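PDB 4PBQ: putative TRAP PERIPLASMIC SOLUTE BINDING PROTEIN from Haemophilus influenzae, which binds L-gulonate and probably delivers such sugar acids in the periplasm to a TRAP membrane transporter. Local coordinates for residues T89-Q94 and P233-I238; N144-I149 and H229-G234; V175-A180 and K303-S308. One frame throughout, in Å; residues are numbered along the deposited sequence.

Contact 1 (T89-Q94 and P233-I238). With 2UF (L-gulonate), chain D.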
loop_
_atom_site.group_PDB
_atom_site.type_symbol
_atom_site.label_atom_id
_atom_site.label_comp_id
_atom_site.label_asym_id
_atom_site.label_seq_id
_atom_site.Cartn_x
_atom_site.Cartn_y
_atom_site.Cartn_z
ATOM N N THR A 89 7.384 0.869 -0.377
ATOM C CA THR A 89 6.704 -0.394 -0.673
ATOM C C THR A 89 5.447 -0.444 0.175
ATOM O O THR A 89 5.304 0.327 1.115
ATOM C CB THR A 89 7.548 -1.640 -0.360
ATOM O OG1 THR A 89 7.702 -1.833 1.055
ATOM C CG2 THR A 89 8.935 -1.549 -0.989
ATOM N N GLY A 90 4.601 -1.421 -0.145
ATOM C CA GLY A 90 3.552 -1.849 0.760
ATOM C C GLY A 90 4.090 -2.852 1.763
ATOM O O GLY A 90 5.261 -2.799 2.178
ATOM N N LEU A 91 3.240 -3.798 2.162
ATOM C CA LEU A 91 3.523 -4.579 3.362
ATOM C C LEU A 91 4.031 -5.998 3.048
ATOM O O LEU A 91 3.789 -6.927 3.811
ATOM C CB LEU A 91 2.231 -4.692 4.207
ATOM C CG LEU A 91 1.487 -3.379 4.498
ATOM C CD1 LEU A 91 0.324 -3.579 5.478
ATOM C CD2 LEU A 91 2.428 -2.337 5.055
ATOM N N LEU A 92 4.734 -6.173 1.937
ATOM C CA LEU A 92 5.127 -7.513 1.501
ATOM C C LEU A 92 6.096 -8.201 2.464
ATOM O O LEU A 92 6.171 -9.437 2.470
ATOM C CB LEU A 92 5.713 -7.486 0.097
ATOM C CG LEU A 92 4.840 -6.972 -1.038
ATOM C CD1 LEU A 92 5.554 -7.169 -2.332
ATOM C CD2 LEU A 92 3.456 -7.658 -1.034
ATOM N N LEU A 93 6.800 -7.429 3.289
ATOM C CA LEU A 93 7.659 -8.001 4.316
ATOM C C LEU A 93 6.847 -8.852 5.294
ATOM O O LEU A 93 7.418 -9.628 6.070
ATOM C CB LEU A 93 8.415 -6.913 5.071
ATOM C CG LEU A 93 9.510 -7.436 6.003
ATOM C CD1 LEU A 93 10.552 -8.177 5.225
ATOM C CD2 LEU A 93 10.148 -6.248 6.739
ATOM N N GLN A 94 5.520 -8.771 5.229
ATOM C CA GLN A 94 4.691 -9.651 6.054
ATOM C C GLN A 94 4.971 -11.134 5.781
ATOM O O GLN A 94 4.657 -11.988 6.621
ATOM C CB GLN A 94 3.203 -9.365 5.866
ATOM C CG GLN A 94 2.642 -9.800 4.503
ATOM C CD GLN A 94 2.177 -11.251 4.483
ATOM O OE1 GLN A 94 1.499 -11.716 5.400
ATOM N NE2 GLN A 94 2.527 -11.968 3.424
ATOM N N PRO A 233 -1.179 1.125 3.132
ATOM C CA PRO A 233 -0.186 2.185 3.358
ATOM C C PRO A 233 0.999 2.023 2.424
ATOM O O PRO A 233 1.279 0.913 1.974
ATOM C CB PRO A 233 0.287 1.925 4.776
ATOM C CG PRO A 233 -0.373 0.708 5.237
ATOM C CD PRO A 233 -1.005 0.029 4.093
ATOM N N GLY A 234 1.677 3.130 2.152
ATOM C CA GLY A 234 2.954 3.115 1.456
ATOM C C GLY A 234 4.056 3.517 2.431
ATOM O O GLY A 234 4.078 4.646 2.942
ATOM N N LEU A 235 4.958 2.583 2.715
ATOM C CA LEU A 235 5.990 2.770 3.728
ATOM C C LEU A 235 7.246 3.366 3.113
ATOM O O LEU A 235 7.836 2.773 2.219
ATOM C CB LEU A 235 6.335 1.425 4.382
ATOM C CG LEU A 235 5.410 0.888 5.485
ATOM C CD1 LEU A 235 3.989 1.013 5.177
ATOM C CD2 LEU A 235 5.819 -0.593 5.731
ATOM N N LEU A 236 7.663 4.527 3.607
ATOM C CA LEU A 236 8.927 5.124 3.182
ATOM C C LEU A 236 10.009 4.595 4.080
ATOM O O LEU A 236 9.960 4.777 5.301
ATOM C CB LEU A 236 8.868 6.639 3.335
ATOM C CG LEU A 236 10.149 7.398 3.032
ATOM C CD1 LEU A 236 10.623 7.147 1.606
ATOM C CD2 LEU A 236 9.871 8.879 3.239
ATOM N N GLN A 237 10.996 3.953 3.467
ATOM C CA GLN A 237 11.976 3.164 4.181
ATOM C C GLN A 237 13.391 3.483 3.716
ATOM O O GLN A 237 13.584 3.858 2.576
ATOM C CB GLN A 237 11.729 1.681 3.891
ATOM C CG GLN A 237 10.421 1.151 4.433
ATOM C CD GLN A 237 9.963 -0.092 3.684
ATOM O OE1 GLN A 237 10.303 -1.225 4.054
ATOM N NE2 GLN A 237 9.249 0.122 2.591
ATOM N N ILE A 238 14.359 3.281 4.603
ATOM C CA ILE A 238 15.775 3.396 4.233
ATOM C C ILE A 238 16.452 2.113 4.725
ATOM O O ILE A 238 16.153 1.612 5.803
ATOM C CB ILE A 238 16.392 4.696 4.798
ATOM C CG1 ILE A 238 17.836 4.898 4.341
ATOM C CG2 ILE A 238 16.372 4.721 6.269
ATOM C CD1 ILE A 238 18.170 6.416 4.209
HETATM O O6A 2UF D . 0.884 -5.031 -6.255
HETATM C C6 2UF D . -0.056 -4.588 -5.581
HETATM O O6B 2UF D . -1.261 -4.756 -5.825
HETATM C C5 2UF D . 0.315 -3.711 -4.367
HETATM O O5 2UF D . -0.737 -2.800 -4.135
HETATM C C4 2UF D . 0.540 -4.579 -3.109
HETATM O O4 2UF D . 1.689 -5.420 -3.297
HETATM C C3 2UF D . 0.719 -3.671 -1.873
HETATM O O3 2UF D . 1.716 -2.614 -2.088
HETATM C C2 2UF D . 1.130 -4.484 -0.634
HETATM O O2 2UF D . 0.918 -3.611 0.458
HETATM C C1 2UF D . 0.214 -5.729 -0.423
HETATM O O1 2UF D . 0.572 -6.320 0.837
HETATM O O HOH W 1 9.305 -3.496 3.003
#
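Thr89 and Leu235 form an antiparallel, hydrogen-bonded beta pair where the end of strand 86-89 meets strand 231-239. The contact is buried near the centre of the chain. It adds strand 231-239 to strand 86-89, which also pairs with strand 25-30. Strand 231-239 passes from between the lobes into this one, a layout consistent with the two-lobed fold of periplasmic binding proteins. The pair is held by Leu235 N to Thr89 O at 2.8 Å and by a longer bond from Thr89 N to Leu235 O at 3.3 Å.

Gln237 adds a side-chain clamp. Its NE2 gives one hydrogen to Thr89 OG1 at 2.9 Å, close to the amide plane, and the other to Leu235 O at 3.0 Å. Leu235 O therefore takes two donors, which reach it from opposite faces of its carbonyl plane. With chi1 at 71°, OG1 sits between the backbone N and carbonyl carbon of Thr89. From there it also donates to Gly90 O at 2.9 Å. A water links OG1 to Gln237 OE1, so both ends of the amide are bonded and its rotation is fixed.

Past the pair, Leu91 crosses two partners at about a right angle. Its CD1 meets Pro233 CD, and its CD2 meets Leu235 CD1 at 3.7 Å. Just beyond, Leu91 N donates to O2 of L-gulonate at 2.9 Å, and Gly90 CA comes within 3.2 Å of the same oxygen. Glu72 binds both Gly90 N and the ligand. The polar groups at the strand end are bonded to one another, which is consistent with a firmly held turn that presents Leu91 N-H to the sugar acid.

Contact 2 (N144-I149 and H229-G234). With 2UF (L-gulonate), chain D.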
loop_
_atom_site.group_PDB
_atom_site.type_symbol
_atom_site.label_atom_id
_atom_site.label_comp_id
_atom_site.label_asym_id
_atom_site.label_seq_id
_atom_site.Cartn_x
_atom_site.Cartn_y
_atom_site.Cartn_z
ATOM N N ASN A 144 -1.402 4.855 0.179
ATOM C CA ASN A 144 -1.792 4.480 -1.161
ATOM C C ASN A 144 -3.324 4.462 -1.253
ATOM O O ASN A 144 -3.899 4.948 -2.216
ATOM C CB ASN A 144 -1.150 3.148 -1.562
ATOM C CG ASN A 144 0.312 3.304 -1.892
ATOM O OD1 ASN A 144 0.723 4.360 -2.337
ATOM N ND2 ASN A 144 1.099 2.271 -1.665
ATOM N N GLY A 145 -3.981 3.920 -0.220
ATOM C CA GLY A 145 -5.401 4.121 -0.054
ATOM C C GLY A 145 -6.215 2.852 0.114
ATOM O O GLY A 145 -5.669 1.730 0.094
ATOM N N PHE A 146 -7.517 3.039 0.298
ATOM C CA PHE A 146 -8.414 1.889 0.293
ATOM C C PHE A 146 -8.445 1.226 -1.051
ATOM O O PHE A 146 -8.471 1.878 -2.090
ATOM C CB PHE A 146 -9.805 2.305 0.699
ATOM C CG PHE A 146 -9.939 2.589 2.168
ATOM C CD1 PHE A 146 -10.159 1.564 3.074
ATOM C CD2 PHE A 146 -9.832 3.882 2.634
ATOM C CE1 PHE A 146 -10.281 1.827 4.423
ATOM C CE2 PHE A 146 -9.948 4.172 3.988
ATOM C CZ PHE A 146 -10.173 3.155 4.890
ATOM N N ARG A 147 -8.529 -0.100 -1.026
ATOM C CA ARG A 147 -8.543 -0.856 -2.256
ATOM C C ARG A 147 -9.968 -1.104 -2.771
ATOM O O ARG A 147 -10.886 -1.382 -1.998
ATOM C CB ARG A 147 -7.807 -2.189 -2.045
ATOM C CG ARG A 147 -6.365 -1.990 -1.588
ATOM C CD ARG A 147 -5.684 -3.252 -1.267
ATOM N NE ARG A 147 -5.191 -4.015 -2.413
ATOM C CZ ARG A 147 -3.987 -3.881 -2.948
ATOM N NH1 ARG A 147 -3.124 -3.005 -2.442
ATOM N NH2 ARG A 147 -3.632 -4.640 -3.956
ATOM N N VAL A 148 -10.119 -0.979 -4.082
ATOM C CA VAL A 148 -11.388 -1.230 -4.769
ATOM C C VAL A 148 -11.168 -2.333 -5.812
ATOM O O VAL A 148 -10.033 -2.625 -6.197
ATOM C CB VAL A 148 -11.999 0.049 -5.387
ATOM C CG1 VAL A 148 -12.214 1.081 -4.314
ATOM C CG2 VAL A 148 -11.127 0.613 -6.505
ATOM N N ILE A 149 -12.249 -2.976 -6.231
ATOM C CA ILE A 149 -12.159 -4.054 -7.219
ATOM C C ILE A 149 -12.459 -3.555 -8.625
ATOM O O ILE A 149 -13.500 -2.961 -8.875
ATOM C CB ILE A 149 -13.162 -5.177 -6.878
ATOM C CG1 ILE A 149 -12.845 -5.757 -5.495
ATOM C CG2 ILE A 149 -13.115 -6.266 -7.946
ATOM C CD1 ILE A 149 -13.930 -6.699 -4.960
ATOM N N HIS A 229 -12.242 -2.741 0.814
ATOM C CA HIS A 229 -12.080 -3.884 1.712
ATOM C C HIS A 229 -10.832 -3.854 2.594
ATOM O O HIS A 229 -10.830 -4.403 3.689
ATOM C CB HIS A 229 -12.136 -5.180 0.904
ATOM C CG HIS A 229 -11.222 -5.202 -0.288
ATOM N ND1 HIS A 229 -11.544 -4.600 -1.485
ATOM C CD2 HIS A 229 -9.992 -5.742 -0.461
ATOM C CE1 HIS A 229 -10.549 -4.764 -2.344
ATOM N NE2 HIS A 229 -9.600 -5.471 -1.750
ATOM N N ILE A 230 -9.769 -3.212 2.096
ATOM C CA ILE A 230 -8.442 -3.242 2.708
ATOM C C ILE A 230 -7.813 -1.860 2.493
ATOM O O ILE A 230 -8.031 -1.253 1.426
ATOM C CB ILE A 230 -7.557 -4.348 2.086
ATOM C CG1 ILE A 230 -7.985 -5.734 2.608
ATOM C CG2 ILE A 230 -6.044 -4.076 2.323
ATOM C CD1 ILE A 230 -7.242 -6.924 1.970
ATOM N N PHE A 231 -7.096 -1.352 3.495
ATOM C CA PHE A 231 -6.378 -0.077 3.360
ATOM C C PHE A 231 -4.902 -0.365 3.162
ATOM O O PHE A 231 -4.301 -1.067 3.959
ATOM C CB PHE A 231 -6.527 0.819 4.599
ATOM C CG PHE A 231 -5.823 2.150 4.438
ATOM C CD1 PHE A 231 -6.461 3.229 3.830
ATOM C CD2 PHE A 231 -4.498 2.289 4.799
ATOM C CE1 PHE A 231 -5.778 4.448 3.642
ATOM C CE2 PHE A 231 -3.819 3.506 4.613
ATOM C CZ PHE A 231 -4.462 4.568 4.026
ATOM N N SER A 232 -4.303 0.199 2.117
ATOM C CA SER A 232 -2.891 -0.024 1.821
ATOM C C SER A 232 -2.033 1.210 2.117
ATOM O O SER A 232 -2.140 2.220 1.420
ATOM C CB SER A 232 -2.752 -0.397 0.360
ATOM O OG SER A 232 -3.082 -1.754 0.118
ATOM N N PRO A 233 -1.179 1.125 3.132
ATOM C CA PRO A 233 -0.186 2.185 3.358
ATOM C C PRO A 233 0.999 2.023 2.424
ATOM O O PRO A 233 1.279 0.913 1.974
ATOM C CB PRO A 233 0.287 1.925 4.776
ATOM C CG PRO A 233 -0.373 0.708 5.237
ATOM C CD PRO A 233 -1.005 0.029 4.093
ATOM N N GLY A 234 1.677 3.130 2.152
ATOM C CA GLY A 234 2.954 3.115 1.456
ATOM C C GLY A 234 4.056 3.517 2.431
ATOM O O GLY A 234 4.078 4.646 2.942
HETATM O O6A 2UF D . 0.884 -5.031 -6.255
HETATM C C6 2UF D . -0.056 -4.588 -5.581
HETATM O O6B 2UF D . -1.261 -4.756 -5.825
HETATM C C5 2UF D . 0.315 -3.711 -4.367
HETATM O O5 2UF D . -0.737 -2.800 -4.135
HETATM C C4 2UF D . 0.540 -4.579 -3.109
HETATM O O4 2UF D . 1.689 -5.420 -3.297
HETATM C C3 2UF D . 0.719 -3.671 -1.873
HETATM O O3 2UF D . 1.716 -2.614 -2.088
HETATM C C2 2UF D . 1.130 -4.484 -0.634
HETATM O O2 2UF D . 0.918 -3.611 0.458
HETATM C C1 2UF D . 0.214 -5.729 -0.423
HETATM O O1 2UF D . 0.572 -6.320 0.837
HETATM O O HOH W 2 0.663 -0.351 -0.450
#
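Arg147 starts with CG beside its backbone N (chi1 -58°) and bends at chi3 (79°), which carries its guanidinium to Ser232 and L-gulonate. Ser232 OG likewise lies beside its own N, and it meets the guanidinium from the neighbouring strand. The two strands, 144-149 and 231-234, run antiparallel, and a classic beta bulge marks their pairing: Asn144 N and Gly145 N both donate to Ser232 O. Gly145 O accepts from Ser232 N in return. Gly145 has a positive phi at the bulge. Further on, Arg147 N donates to Ile230 O.

Arg147 NH1 binds Ser232 OG at 2.8 Å, slightly tilted from the guanidinium plane, and O5 of L-gulonate at 2.9 Å. NH2 reaches carboxylate oxygen O6B of the ligand at 3.0 Å. Glu206 forms a salt bridge with NE and also takes a bond from His229 NE2, while Ser232 OG is bonded to Glu104. The guanidinium is thus gripped through all three of its nitrogens and held in place for the acid. Ile230 CG2 lies alongside Arg147 CD.

The other face carries Phe146 and Phe231, a T-shaped pair with centroids 5.0 Å apart and planes at 77°. The edge of Phe231 points at the face of Phe146, with CD1 3.5 Å above the ring plane and over its centre. Phe231 CB also makes a CH-pi contact with that ring. Residues of helix 112-119 pack against both phenylalanines. At the bulge end, one water accepts from Asn144 ND2 at 2.9 Å, donates to Pro233 O at 2.8 Å and lies 3.0 Å from ligand O3.

Contact 3 (V175-A180 and K303-S308)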
loop_
_atom_site.group_PDB
_atom_site.type_symbol
_atom_site.label_atom_id
_atom_site.label_comp_id
_atom_site.label_asym_id
_atom_site.label_seq_id
_atom_site.Cartn_x
_atom_site.Cartn_y
_atom_site.Cartn_z
ATOM N N VAL A 175 -4.779 -13.582 -0.942
ATOM C CA VAL A 175 -5.273 -14.858 -1.424
ATOM C C VAL A 175 -6.392 -15.321 -0.488
ATOM O O VAL A 175 -7.464 -15.727 -0.940
ATOM C CB VAL A 175 -4.167 -15.935 -1.527
ATOM C CG1 VAL A 175 -4.749 -17.228 -2.060
ATOM C CG2 VAL A 175 -3.019 -15.475 -2.434
ATOM N N ASP A 176 -6.133 -15.322 0.815
ATOM C CA ASP A 176 -7.147 -15.746 1.794
ATOM C C ASP A 176 -8.399 -14.860 1.794
ATOM O O ASP A 176 -9.533 -15.357 1.882
ATOM C CB ASP A 176 -6.528 -15.812 3.187
ATOM C CG ASP A 176 -5.461 -16.885 3.309
ATOM O OD1 ASP A 176 -5.412 -17.835 2.478
ATOM O OD2 ASP A 176 -4.684 -16.783 4.273
ATOM N N TRP A 177 -8.195 -13.549 1.690
ATOM C CA TRP A 177 -9.305 -12.611 1.586
ATOM C C TRP A 177 -10.197 -12.983 0.396
ATOM O O TRP A 177 -11.424 -13.087 0.513
ATOM C CB TRP A 177 -8.786 -11.161 1.462
ATOM C CG TRP A 177 -9.853 -10.235 0.970
ATOM C CD1 TRP A 177 -10.832 -9.647 1.714
ATOM C CD2 TRP A 177 -10.078 -9.826 -0.386
ATOM N NE1 TRP A 177 -11.665 -8.911 0.915
ATOM C CE2 TRP A 177 -11.220 -8.999 -0.384
ATOM C CE3 TRP A 177 -9.436 -10.097 -1.603
ATOM C CZ2 TRP A 177 -11.739 -8.437 -1.550
ATOM C CZ3 TRP A 177 -9.948 -9.524 -2.769
ATOM C CH2 TRP A 177 -11.079 -8.697 -2.727
ATOM N N ALA A 178 -9.577 -13.226 -0.753
ATOM C CA ALA A 178 -10.337 -13.520 -1.951
ATOM C C ALA A 178 -11.126 -14.811 -1.778
ATOM O O ALA A 178 -12.287 -14.868 -2.129
ATOM C CB ALA A 178 -9.443 -13.599 -3.163
ATOM N N LYS A 179 -10.505 -15.817 -1.193
ATOM C CA LYS A 179 -11.218 -17.081 -0.975
ATOM C C LYS A 179 -12.381 -16.922 0.005
ATOM O O LYS A 179 -13.412 -17.598 -0.108
ATOM C CB LYS A 179 -10.241 -18.168 -0.513
ATOM C CG LYS A 179 -9.188 -18.508 -1.605
ATOM C CD LYS A 179 -8.179 -19.527 -1.156
ATOM C CE LYS A 179 -8.821 -20.907 -1.136
ATOM N NZ LYS A 179 -7.804 -21.962 -1.225
ATOM N N ALA A 180 -12.233 -16.041 0.984
ATOM C CA ALA A 180 -13.328 -15.778 1.921
ATOM C C ALA A 180 -14.522 -15.105 1.232
ATOM O O ALA A 180 -15.661 -15.196 1.714
ATOM C CB ALA A 180 -12.837 -14.918 3.104
ATOM N N LYS A 303 -14.813 -12.096 8.452
ATOM C CA LYS A 303 -14.552 -12.430 9.844
ATOM C C LYS A 303 -13.725 -13.712 9.964
ATOM O O LYS A 303 -12.943 -13.868 10.891
ATOM C CB LYS A 303 -15.864 -12.551 10.605
ATOM C CG LYS A 303 -15.741 -13.078 12.010
ATOM C CD LYS A 303 -15.318 -12.015 12.980
ATOM C CE LYS A 303 -16.006 -12.226 14.314
ATOM N NZ LYS A 303 -15.919 -13.645 14.767
ATOM N N VAL A 304 -13.887 -14.629 9.021
ATOM C CA VAL A 304 -13.127 -15.877 9.064
ATOM C C VAL A 304 -11.610 -15.593 9.096
ATOM O O VAL A 304 -10.839 -16.348 9.694
ATOM C CB VAL A 304 -13.488 -16.772 7.862
ATOM C CG1 VAL A 304 -12.907 -16.187 6.575
ATOM C CG2 VAL A 304 -13.018 -18.201 8.078
ATOM N N LEU A 305 -11.184 -14.486 8.494
ATOM C CA LEU A 305 -9.762 -14.148 8.464
ATOM C C LEU A 305 -9.283 -13.828 9.871
ATOM O O LEU A 305 -8.216 -14.279 10.286
ATOM C CB LEU A 305 -9.482 -12.975 7.534
ATOM C CG LEU A 305 -9.956 -13.152 6.089
ATOM C CD1 LEU A 305 -9.854 -11.823 5.374
ATOM C CD2 LEU A 305 -9.134 -14.206 5.403
ATOM N N TYR A 306 -10.090 -13.056 10.599
ATOM C CA TYR A 306 -9.772 -12.655 11.956
ATOM C C TYR A 306 -9.827 -13.827 12.900
ATOM O O TYR A 306 -8.985 -13.949 13.795
ATOM C CB TYR A 306 -10.728 -11.561 12.423
ATOM C CG TYR A 306 -10.400 -10.198 11.864
ATOM C CD1 TYR A 306 -10.907 -9.782 10.631
ATOM C CD2 TYR A 306 -9.593 -9.331 12.568
ATOM C CE1 TYR A 306 -10.583 -8.509 10.115
ATOM C CE2 TYR A 306 -9.260 -8.098 12.069
ATOM C CZ TYR A 306 -9.759 -7.685 10.844
ATOM O OH TYR A 306 -9.402 -6.418 10.421
ATOM N N ASP A 307 -10.803 -14.712 12.701
ATOM C CA ASP A 307 -10.856 -15.906 13.529
ATOM C C ASP A 307 -9.521 -16.629 13.471
ATOM O O ASP A 307 -8.993 -17.110 14.493
ATOM C CB ASP A 307 -11.954 -16.857 13.056
ATOM C CG ASP A 307 -13.344 -16.276 13.225
ATOM O OD1 ASP A 307 -13.519 -15.323 14.025
ATOM O OD2 ASP A 307 -14.262 -16.780 12.547
ATOM N N SER A 308 -8.991 -16.735 12.263
ATOM C CA SER A 308 -7.735 -17.414 12.056
ATOM C C SER A 308 -6.575 -16.603 12.679
ATOM O O SER A 308 -5.699 -17.180 13.318
ATOM C CB SER A 308 -7.534 -17.668 10.559
ATOM O OG SER A 308 -6.301 -18.304 10.298
#
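Leu305 reaches from helix 303-308 to helix 175-180, and its side chain carries most of this helix-helix contact. The two segments belong to the longer helices 172-180 and 292-312. They run at 132° to each other, with the axes 9.8 Å apart at closest.

The CB of Leu305 points toward the opposite helix. CG follows beside the backbone N (chi1 -56°), and the chain then divides into two methyls that take different partners. CD1 goes to Trp177. It lies 3.9 Å from Trp177 CA and 4.1 Å from Trp177 CB, at the edge of the indole and near its plane. CD2 goes to the helix backbone, 3.7 Å from Asp176 O. It also lies 3.8 Å from Asp176 CB. The branched tip therefore straddles the Asp176-Trp177 step of the helix.

The Trp177 ring itself leads away from helix 303-308. It stacks on His229 and touches Leu166. Pro106, in a loop, touches both Trp177 and Leu305. Trp177 and Leu305 are buried, and the tryptophan side chain lies about 10 Å from the bound L-gulonate.

Toward the end of helix 172-180 the contact becomes more exposed. Ala180 turns its CB toward Val304, whose chi1 of 72° brings CG1 to it. The side-chain contacts are apolar, and Leu305 CD2 also rests on a backbone carbonyl. Within helix 303-308, Lys303 NZ forms a salt bridge with Asp307 OD1, one turn on. At Val304, the closing touch is methyl to methyl, Ala180 CB to Val304 CG1 at 3.7 Å.

Contacts 1 and 2 are core contacts and share strand 231-239, meeting at Pro233 and Gly234. Both touch L-gulonate and both rest on antiparallel beta pairing, but their polar chemistry differs. Contact 1 offers the ligand a backbone N-H, whereas contact 2 offers a charged guanidinium and reaches the carboxylate. Contact 3 is only partly buried, and its centre lies about 19 Å from the centre of the chain. It joins two helices by apolar side chains and leaves the ligand untouched. Contacts 2 and 3 nevertheless meet: His229 CD2 lies 3.4 Å from Trp177 CZ2. Contacts 1 and 3 do not touch, their nearest atoms being about 8 Å apart.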